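Local coordinates for uncharacterized protein (PDB 4OBM) that is of unknown function but belongs to the LytR-CpsA-Psr family and may, like its relatives, act in building the bacterial cell envelope, at residues Val26-Leu30 with Glu79-Ala83; Asn95-Phe100 with Thr200-Ile204; Val112-Leu117 with Ser175-Phe181. One frame throughout, in Å; residues are numbered along the deposited sequence.

Contact 1 (Val26-Leu30 with Glu79-Ala83); sequences VLMTL and EAEVA
Two groups grip Glu-79 OE2. Thr-29 OG1 donates to Glu-79 OE2 at 2.7 Å, on the anti lone pair of OE2, the one turned away from OE1. Arg-99 on the neighbouring strand adds a salt bridge through NE to the same oxygen. The two donors probably help to hold OE2 in place, and OE1 is hydrogen-bonded elsewhere in the structure. The threonine hydroxyl sits between its backbone N and carbonyl carbon (chi1 79°), which turns OG1 to the acid. Thr-29 CG2 then lies 3.6 Å from Glu-79 CG, so the glutamate stem packs on the threonine as well. The glutamate chain reaches back by a bend at chi2 (78°).

Strand 24-30 lies inside the mixed sheet, between strands 94-100 and 40-47. Helix 70-90 covers one face of that sheet here, the face that carries Leu-27 and Thr-29. The axes of the two short segments approach to 9.3 Å at 127°.

Leu-27 meets the helix through one methyl, CD2, which rests against Glu-79, Val-82 and Ala-83. Leu-27 CD2 stands 3.8 Å from Val-82 CG1, and the two side chains cross at about a right angle. Ala-83 CB is a little farther, 4.2 Å from Leu-27 CD2. Leu-27 CD2 is also 3.6 Å from Glu-79 O, a carbonyl already used by Ala-83 N in the helix. Val-82 also packs on Ile-70 and Cys-74 within its own helix.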
loop_
_atom_site.group_PDB
_atom_site.type_symbol
_atom_site.label_atom_id
_atom_site.label_comp_id
_atom_site.label_asym_id
_atom_site.label_seq_id
_atom_site.Cartn_x
_atom_site.Cartn_y
_atom_site.Cartn_z
ATOM N N VAL A 26 6.616 -0.718 -3.795
ATOM C CA VAL A 26 6.306 0.712 -3.883
ATOM C C VAL A 26 5.879 1.184 -2.511
ATOM O O VAL A 26 4.977 0.592 -1.897
ATOM C CB VAL A 26 5.214 1.063 -4.946
ATOM C CG1 VAL A 26 4.895 2.571 -4.960
ATOM C CG2 VAL A 26 5.595 0.574 -6.346
ATOM N N LEU A 27 6.507 2.253 -2.030
ATOM C CA LEU A 27 6.100 2.877 -0.791
ATOM C C LEU A 27 5.022 3.883 -1.119
ATOM O O LEU A 27 5.246 4.773 -1.922
ATOM C CB LEU A 27 7.272 3.545 -0.052
ATOM C CG LEU A 27 6.885 4.415 1.153
ATOM C CD1 LEU A 27 6.343 3.571 2.290
ATOM C CD2 LEU A 27 8.061 5.255 1.605
HETATM N N MSE A 28 3.841 3.737 -0.505
HETATM C CA MSE A 28 2.747 4.665 -0.738
HETATM C C MSE A 28 2.476 5.417 0.520
HETATM O O MSE A 28 2.491 4.833 1.608
HETATM C CB MSE A 28 1.522 3.935 -1.247
HETATM C CG MSE A 28 1.741 3.401 -2.660
HETATM SE SE MSE A 28 0.283 2.409 -3.347
HETATM C CE MSE A 28 -0.305 1.318 -1.787
ATOM N N THR A 29 2.326 6.748 0.382
ATOM C CA THR A 29 2.125 7.637 1.523
ATOM C C THR A 29 0.984 8.609 1.215
ATOM O O THR A 29 0.677 8.854 0.051
ATOM C CB THR A 29 3.440 8.382 1.902
ATOM O OG1 THR A 29 3.672 9.472 1.011
ATOM C CG2 THR A 29 4.666 7.468 1.951
ATOM N N LEU A 30 0.369 9.156 2.255
ATOM C CA LEU A 30 -0.732 10.077 2.085
ATOM C C LEU A 30 -0.565 11.278 2.993
ATOM O O LEU A 30 -0.313 11.129 4.187
ATOM C CB LEU A 30 -2.076 9.361 2.362
ATOM C CG LEU A 30 -3.335 10.240 2.450
ATOM C CD1 LEU A 30 -3.681 10.879 1.089
ATOM C CD2 LEU A 30 -4.490 9.476 3.021
ATOM N N GLU A 79 10.468 10.246 1.204
ATOM C CA GLU A 79 10.056 8.845 1.054
ATOM C C GLU A 79 11.234 7.927 0.715
ATOM O O GLU A 79 11.259 6.800 1.190
ATOM C CB GLU A 79 8.979 8.695 -0.027
ATOM C CG GLU A 79 7.572 9.043 0.435
ATOM C CD GLU A 79 7.222 10.518 0.531
ATOM O OE1 GLU A 79 8.118 11.371 0.351
ATOM O OE2 GLU A 79 6.047 10.818 0.830
ATOM N N ALA A 80 12.204 8.413 -0.080
ATOM C CA ALA A 80 13.396 7.664 -0.489
ATOM C C ALA A 80 14.147 7.128 0.745
ATOM O O ALA A 80 14.556 5.964 0.759
ATOM C CB ALA A 80 14.308 8.551 -1.340
ATOM N N GLU A 81 14.270 7.951 1.802
ATOM C CA GLU A 81 14.931 7.527 3.032
ATOM C C GLU A 81 14.059 6.506 3.787
ATOM O O GLU A 81 14.568 5.473 4.227
ATOM C CB GLU A 81 15.278 8.736 3.921
ATOM C CG GLU A 81 16.256 8.429 5.050
ATOM C CD GLU A 81 17.573 7.792 4.645
ATOM O OE1 GLU A 81 18.092 8.119 3.552
ATOM O OE2 GLU A 81 18.085 6.961 5.428
ATOM N N VAL A 82 12.756 6.780 3.912
ATOM C CA VAL A 82 11.814 5.857 4.553
ATOM C C VAL A 82 11.908 4.478 3.866
ATOM O O VAL A 82 12.066 3.469 4.566
ATOM C CB VAL A 82 10.366 6.404 4.544
ATOM C CG1 VAL A 82 9.386 5.384 5.140
ATOM C CG2 VAL A 82 10.276 7.736 5.281
ATOM N N ALA A 83 11.846 4.454 2.493
ATOM C CA ALA A 83 11.908 3.251 1.661
ATOM C C ALA A 83 13.238 2.505 1.822
ATOM O O ALA A 83 13.245 1.273 1.759
ATOM C CB ALA A 83 11.690 3.611 0.206
#

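Contact 2 (Asn95-Phe100 with Thr200-Ile204)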
loop_
_atom_site.group_PDB
_atom_site.type_symbol
_atom_site.label_atom_id
_atom_site.label_comp_id
_atom_site.label_asym_id
_atom_site.label_seq_id
_atom_site.Cartn_x
_atom_site.Cartn_y
_atom_site.Cartn_z
ATOM N N ASN A 95 12.493 1.258 -3.957
ATOM C CA ASN A 95 13.124 2.471 -4.490
ATOM C C ASN A 95 12.056 3.472 -4.928
ATOM O O ASN A 95 12.290 4.683 -4.904
ATOM C CB ASN A 95 14.038 2.138 -5.695
ATOM C CG ASN A 95 14.934 0.920 -5.550
ATOM O OD1 ASN A 95 14.931 0.017 -6.396
ATOM N ND2 ASN A 95 15.762 0.884 -4.507
ATOM N N LYS A 96 10.891 2.952 -5.375
ATOM C CA LYS A 96 9.807 3.772 -5.891
ATOM C C LYS A 96 8.758 4.067 -4.848
ATOM O O LYS A 96 8.505 3.280 -3.923
ATOM C CB LYS A 96 9.166 3.149 -7.141
ATOM C CG LYS A 96 10.110 2.985 -8.343
ATOM C CD LYS A 96 10.895 4.264 -8.704
ATOM C CE LYS A 96 11.831 4.013 -9.862
ATOM N NZ LYS A 96 12.372 5.273 -10.415
ATOM N N TYR A 97 8.183 5.258 -4.972
ATOM C CA TYR A 97 7.160 5.705 -4.036
ATOM C C TYR A 97 6.109 6.543 -4.732
ATOM O O TYR A 97 6.382 7.097 -5.799
ATOM C CB TYR A 97 7.799 6.520 -2.887
ATOM C CG TYR A 97 8.489 7.789 -3.336
ATOM C CD1 TYR A 97 7.772 8.972 -3.526
ATOM C CD2 TYR A 97 9.867 7.824 -3.523
ATOM C CE1 TYR A 97 8.396 10.129 -3.979
ATOM C CE2 TYR A 97 10.509 8.987 -3.938
ATOM C CZ TYR A 97 9.771 10.141 -4.155
ATOM O OH TYR A 97 10.418 11.280 -4.568
ATOM N N ILE A 98 4.934 6.686 -4.090
ATOM C CA ILE A 98 3.860 7.586 -4.515
ATOM C C ILE A 98 3.386 8.361 -3.284
ATOM O O ILE A 98 2.915 7.747 -2.331
ATOM C CB ILE A 98 2.639 6.912 -5.242
ATOM C CG1 ILE A 98 3.062 5.994 -6.416
ATOM C CG2 ILE A 98 1.611 7.995 -5.703
ATOM C CD1 ILE A 98 1.980 5.023 -6.832
ATOM N N ARG A 99 3.489 9.681 -3.295
ATOM C CA ARG A 99 2.918 10.451 -2.195
ATOM C C ARG A 99 1.626 11.036 -2.693
ATOM O O ARG A 99 1.631 11.891 -3.586
ATOM C CB ARG A 99 3.855 11.545 -1.641
ATOM C CG ARG A 99 3.136 12.437 -0.610
ATOM C CD ARG A 99 3.894 13.708 -0.298
ATOM N NE ARG A 99 5.185 13.376 0.286
ATOM C CZ ARG A 99 6.000 14.236 0.870
ATOM N NH1 ARG A 99 5.662 15.520 0.974
ATOM N NH2 ARG A 99 7.156 13.825 1.359
ATOM N N PHE A 100 0.516 10.538 -2.146
ATOM C CA PHE A 100 -0.814 11.020 -2.481
ATOM C C PHE A 100 -1.152 12.200 -1.619
ATOM O O PHE A 100 -0.553 12.370 -0.564
ATOM C CB PHE A 100 -1.868 9.913 -2.249
ATOM C CG PHE A 100 -1.816 8.765 -3.223
ATOM C CD1 PHE A 100 -2.391 8.876 -4.486
ATOM C CD2 PHE A 100 -1.225 7.556 -2.866
ATOM C CE1 PHE A 100 -2.333 7.817 -5.391
ATOM C CE2 PHE A 100 -1.175 6.493 -3.771
ATOM C CZ PHE A 100 -1.734 6.629 -5.024
ATOM N N THR A 200 0.594 12.957 -9.381
ATOM C CA THR A 200 0.990 12.636 -8.023
ATOM C C THR A 200 2.481 12.913 -7.850
ATOM O O THR A 200 3.222 12.940 -8.830
ATOM C CB THR A 200 0.630 11.181 -7.647
ATOM O OG1 THR A 200 1.543 10.271 -8.265
ATOM C CG2 THR A 200 -0.814 10.817 -7.961
ATOM N N ASN A 201 2.916 13.101 -6.597
ATOM C CA ASN A 201 4.315 13.253 -6.239
ATOM C C ASN A 201 4.927 11.838 -6.273
ATOM O O ASN A 201 4.700 11.054 -5.360
ATOM C CB ASN A 201 4.439 13.912 -4.856
ATOM C CG ASN A 201 5.849 14.238 -4.411
ATOM O OD1 ASN A 201 6.851 13.718 -4.917
ATOM N ND2 ASN A 201 5.951 15.103 -3.425
ATOM N N THR A 202 5.635 11.491 -7.354
ATOM C CA THR A 202 6.179 10.136 -7.487
ATOM C C THR A 202 7.512 10.125 -8.246
ATOM O O THR A 202 7.807 11.068 -8.975
ATOM C CB THR A 202 5.119 9.201 -8.167
ATOM O OG1 THR A 202 5.626 7.873 -8.242
ATOM C CG2 THR A 202 4.684 9.673 -9.564
ATOM N N ASN A 203 8.302 9.038 -8.088
ATOM C CA ASN A 203 9.545 8.874 -8.838
ATOM C C ASN A 203 9.383 7.681 -9.788
ATOM O O ASN A 203 10.370 7.171 -10.330
ATOM C CB ASN A 203 10.756 8.716 -7.910
ATOM C CG ASN A 203 10.710 7.490 -7.044
ATOM O OD1 ASN A 203 9.643 6.946 -6.753
ATOM N ND2 ASN A 203 11.866 7.040 -6.600
ATOM N N ILE A 204 8.119 7.230 -9.970
ATOM C CA ILE A 204 7.760 6.149 -10.893
ATOM C C ILE A 204 7.792 6.748 -12.299
ATOM O O ILE A 204 7.091 7.720 -12.586
ATOM C CB ILE A 204 6.388 5.473 -10.545
ATOM C CG1 ILE A 204 6.484 4.634 -9.256
ATOM C CG2 ILE A 204 5.834 4.624 -11.717
ATOM C CD1 ILE A 204 5.212 3.934 -8.843
HETATM O O HOH W 1 -0.082 13.421 -4.952
#
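Asn-203 CG lies between its backbone N and carbonyl carbon (chi1 63°), and Tyr-97 CG takes the same kind of position (chi1 62°). These torsions bring the asparagine amide over one face of the tyrosine ring. The two planes are 23° apart, and OD1 lies toward the rim. The amide also spans the neighbouring backbone. Asn-203 ND2 donates to Asn-95 O at 2.9 Å, and Asn-203 OD1 accepts from Tyr-97 N at 2.9 Å, in its carbonyl plane. Replacing Asn-203 with an alanine would probably leave Asn-95 O and Tyr-97 N without these partners and uncover that part of the ring face.

Strand 201-202 is an outermost strand of the mixed sheet within this chain and runs antiparallel to strand 94-100. Arg-99 and Asn-201 form the hydrogen-bonded pair. Arg-99 N gives a nearly straight bond of 2.8 Å to Asn-201 O. The return bond, from Asn-201 N to Arg-99 O, is weak. A water donates to Arg-99 O and weakly accepts from Asn-201 N, so it bridges this bond. Their side chains run side by side, with Asn-201 ND2 over one face of the guanidinium, whose NE is paired with Glu-79.

Ile-98 and Thr-202 form the non-hydrogen-bonded pair. Thr-202 OG1 donates to Tyr-97 O at 2.7 Å and accepts from Ile-204 N, an ST turn. The turn includes Ile-204, whose CD1 packs 3.8 Å from Ile-98 CG1. Lys-96 NZ donates to Asn-203 O at 2.8 Å.

Contact 3 (Val112-Leu117 with Ser175-Phe181)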
loop_
_atom_site.group_PDB
_atom_site.type_symbol
_atom_site.label_atom_id
_atom_site.label_comp_id
_atom_site.label_asym_id
_atom_site.label_seq_id
_atom_site.Cartn_x
_atom_site.Cartn_y
_atom_site.Cartn_z
ATOM N N VAL A 112 -10.993 4.915 -10.656
ATOM C CA VAL A 112 -10.919 3.444 -10.702
ATOM C C VAL A 112 -12.310 2.781 -10.475
ATOM O O VAL A 112 -12.697 1.890 -11.244
ATOM C CB VAL A 112 -9.830 2.885 -9.747
ATOM C CG1 VAL A 112 -9.766 1.356 -9.798
ATOM C CG2 VAL A 112 -8.466 3.475 -10.080
ATOM N N GLY A 113 -13.031 3.215 -9.445
ATOM C CA GLY A 113 -14.358 2.690 -9.129
ATOM C C GLY A 113 -14.610 2.644 -7.642
ATOM O O GLY A 113 -13.687 2.856 -6.849
ATOM N N ASN A 114 -15.870 2.381 -7.268
ATOM C CA ASN A 114 -16.352 2.274 -5.893
ATOM C C ASN A 114 -15.924 0.966 -5.217
ATOM O O ASN A 114 -15.672 -0.022 -5.894
ATOM C CB ASN A 114 -17.867 2.331 -5.884
ATOM C CG ASN A 114 -18.488 3.576 -6.460
ATOM O OD1 ASN A 114 -17.955 4.688 -6.353
ATOM N ND2 ASN A 114 -19.668 3.417 -7.035
ATOM N N THR A 115 -15.896 0.947 -3.877
ATOM C CA THR A 115 -15.576 -0.267 -3.126
ATOM C C THR A 115 -16.731 -0.587 -2.163
ATOM O O THR A 115 -17.283 0.318 -1.523
ATOM C CB THR A 115 -14.219 -0.132 -2.401
ATOM O OG1 THR A 115 -13.241 0.358 -3.315
ATOM C CG2 THR A 115 -13.726 -1.455 -1.842
ATOM N N THR A 116 -17.090 -1.872 -2.075
ATOM C CA THR A 116 -18.131 -2.377 -1.180
ATOM C C THR A 116 -17.443 -2.890 0.098
ATOM O O THR A 116 -16.602 -3.784 0.031
ATOM C CB THR A 116 -18.986 -3.423 -1.892
ATOM O OG1 THR A 116 -19.757 -2.756 -2.885
ATOM C CG2 THR A 116 -19.910 -4.158 -0.953
ATOM N N LEU A 117 -17.776 -2.289 1.246
ATOM C CA LEU A 117 -17.160 -2.625 2.539
ATOM C C LEU A 117 -18.192 -2.881 3.611
ATOM O O LEU A 117 -19.222 -2.201 3.659
ATOM C CB LEU A 117 -16.222 -1.494 3.024
ATOM C CG LEU A 117 -15.206 -0.932 2.021
ATOM C CD1 LEU A 117 -14.746 0.457 2.431
ATOM C CD2 LEU A 117 -14.034 -1.886 1.836
ATOM N N SER A 175 -9.573 -4.621 -0.448
ATOM C CA SER A 175 -10.909 -4.712 -1.030
ATOM C C SER A 175 -10.999 -3.872 -2.308
ATOM O O SER A 175 -11.543 -4.346 -3.297
ATOM C CB SER A 175 -11.954 -4.269 -0.014
ATOM O OG SER A 175 -12.024 -5.157 1.087
ATOM N N PHE A 176 -10.432 -2.660 -2.295
ATOM C CA PHE A 176 -10.371 -1.733 -3.443
ATOM C C PHE A 176 -9.608 -2.346 -4.637
ATOM O O PHE A 176 -10.052 -2.208 -5.776
ATOM C CB PHE A 176 -9.718 -0.390 -3.014
ATOM C CG PHE A 176 -9.432 0.571 -4.145
ATOM C CD1 PHE A 176 -10.470 1.205 -4.825
ATOM C CD2 PHE A 176 -8.124 0.838 -4.538
ATOM C CE1 PHE A 176 -10.203 2.075 -5.890
ATOM C CE2 PHE A 176 -7.863 1.697 -5.608
ATOM C CZ PHE A 176 -8.902 2.318 -6.270
ATOM N N ILE A 177 -8.476 -3.036 -4.365
ATOM C CA ILE A 177 -7.644 -3.678 -5.386
ATOM C C ILE A 177 -8.367 -4.911 -5.964
ATOM O O ILE A 177 -8.368 -5.095 -7.176
ATOM C CB ILE A 177 -6.221 -4.029 -4.858
ATOM C CG1 ILE A 177 -5.400 -2.735 -4.580
ATOM C CG2 ILE A 177 -5.464 -4.957 -5.845
ATOM C CD1 ILE A 177 -4.181 -2.900 -3.630
ATOM N N ASP A 178 -8.957 -5.749 -5.102
ATOM C CA ASP A 178 -9.676 -6.961 -5.510
ATOM C C ASP A 178 -10.946 -6.675 -6.301
ATOM O O ASP A 178 -11.212 -7.370 -7.283
ATOM C CB ASP A 178 -10.044 -7.799 -4.282
ATOM C CG ASP A 178 -8.868 -8.467 -3.611
ATOM O OD1 ASP A 178 -7.766 -8.485 -4.217
ATOM O OD2 ASP A 178 -9.061 -9.028 -2.514
ATOM N N GLN A 179 -11.739 -5.690 -5.875
ATOM C CA GLN A 179 -13.016 -5.410 -6.535
ATOM C C GLN A 179 -12.899 -4.623 -7.835
ATOM O O GLN A 179 -13.826 -4.692 -8.654
ATOM C CB GLN A 179 -13.952 -4.657 -5.591
ATOM C CG GLN A 179 -14.453 -5.520 -4.441
ATOM C CD GLN A 179 -14.998 -4.680 -3.329
ATOM O OE1 GLN A 179 -15.572 -3.611 -3.557
ATOM N NE2 GLN A 179 -14.867 -5.165 -2.104
ATOM N N ASN A 180 -11.809 -3.860 -8.023
ATOM C CA ASN A 180 -11.677 -2.999 -9.198
ATOM C C ASN A 180 -10.471 -3.271 -10.082
ATOM O O ASN A 180 -10.385 -2.637 -11.133
ATOM C CB ASN A 180 -11.611 -1.548 -8.762
ATOM C CG ASN A 180 -12.844 -1.053 -8.092
ATOM O OD1 ASN A 180 -13.889 -0.872 -8.726
ATOM N ND2 ASN A 180 -12.736 -0.817 -6.795
ATOM N N PHE A 181 -9.520 -4.130 -9.674
ATOM C CA PHE A 181 -8.344 -4.370 -10.526
ATOM C C PHE A 181 -8.344 -5.758 -11.110
ATOM O O PHE A 181 -7.739 -5.950 -12.161
ATOM C CB PHE A 181 -7.016 -4.117 -9.793
ATOM C CG PHE A 181 -6.674 -2.663 -9.604
ATOM C CD1 PHE A 181 -7.298 -1.908 -8.618
ATOM C CD2 PHE A 181 -5.700 -2.056 -10.387
ATOM C CE1 PHE A 181 -6.972 -0.563 -8.437
ATOM C CE2 PHE A 181 -5.363 -0.716 -10.196
ATOM C CZ PHE A 181 -6.002 0.023 -9.222
#
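The Phe-176 ring meets the segment Val-112 to Leu-117 along its edge. Thr-115 OG1 lies in the ring plane, 3.3 Å from Phe-176 CD1, and Gly-113 O lies at the same edge, nearest to CE1. Val-112 CB comes in obliquely, 3.6 Å from Phe-176 CZ, and the two side chains cross at about a right angle. Outside the segments, Phe-109 meets this ring edge-to-face. Val-112 CG1 also reaches the Phe-181 ring obliquely, 3.7 Å from Phe-181 CE1. That ring has Phe-176 O at its edge, and the Tyr-192 ring meets it with the planes at about 60°.

The amide of Gln-179 is the second flat group. It pairs with the backbone of Thr-116 much as a neighbouring strand would. Gln-179 OE1 accepts from Thr-116 N at 2.7 Å, and Gln-179 NE2 donates to Thr-116 O at 3.1 Å. Each donor lies on a lone pair in the carbonyl plane of its acceptor. The chain of Gln-179 is extended beyond CG, which carries the amide from the helix to the strand. Thr-115 CG2 packs against OE1.

Asn-180 ND2 donates both to Asn-114 O, at 3.2 Å, and to Phe-176 O of its own helix. The first bond comes from above the carbonyl plane of Asn-114. Gly-113, just after helix 102-112, has positive phi (145°). At its backbone angles a CB would be jammed against Val-112 O, and it would also collide with Asn-180 OD1.

The contact joins the end of helix 102-112 and the start of strand 115-119 to helix 164-181. Strand 115-119 also pairs with strand 141-143. The phenylalanine rings and Val-112 supply the apolar half. Gln-179 meets an N-H and a C=O, Asn-180 two C=O groups. With no charge pair, the polar bonds depend on how the two amides are turned.

Contacts 1 and 2 share one mixed sheet. Strands 24-30 and 94-100 are neighbours in it, and the contact centres are about 7 Å apart. Contact 1 is buried and sets a helix on a sheet face. Contact 2 lies at the surface and adds a short strand at the sheet edge. The Glu-79 to Arg-99 salt bridge links them. Contact 3 stands apart, about 23 Å from contact 1 and about 21 Å from contact 2, centre to centre. Partly buried, it joins a helix to another helix's end and a small separate sheet. Contact 1 relies on a carboxylate-hydroxyl bond and methyl groups, contact 2 mainly on backbone and side-chain hydrogen bonds, contact 3 on amides and aromatic rings.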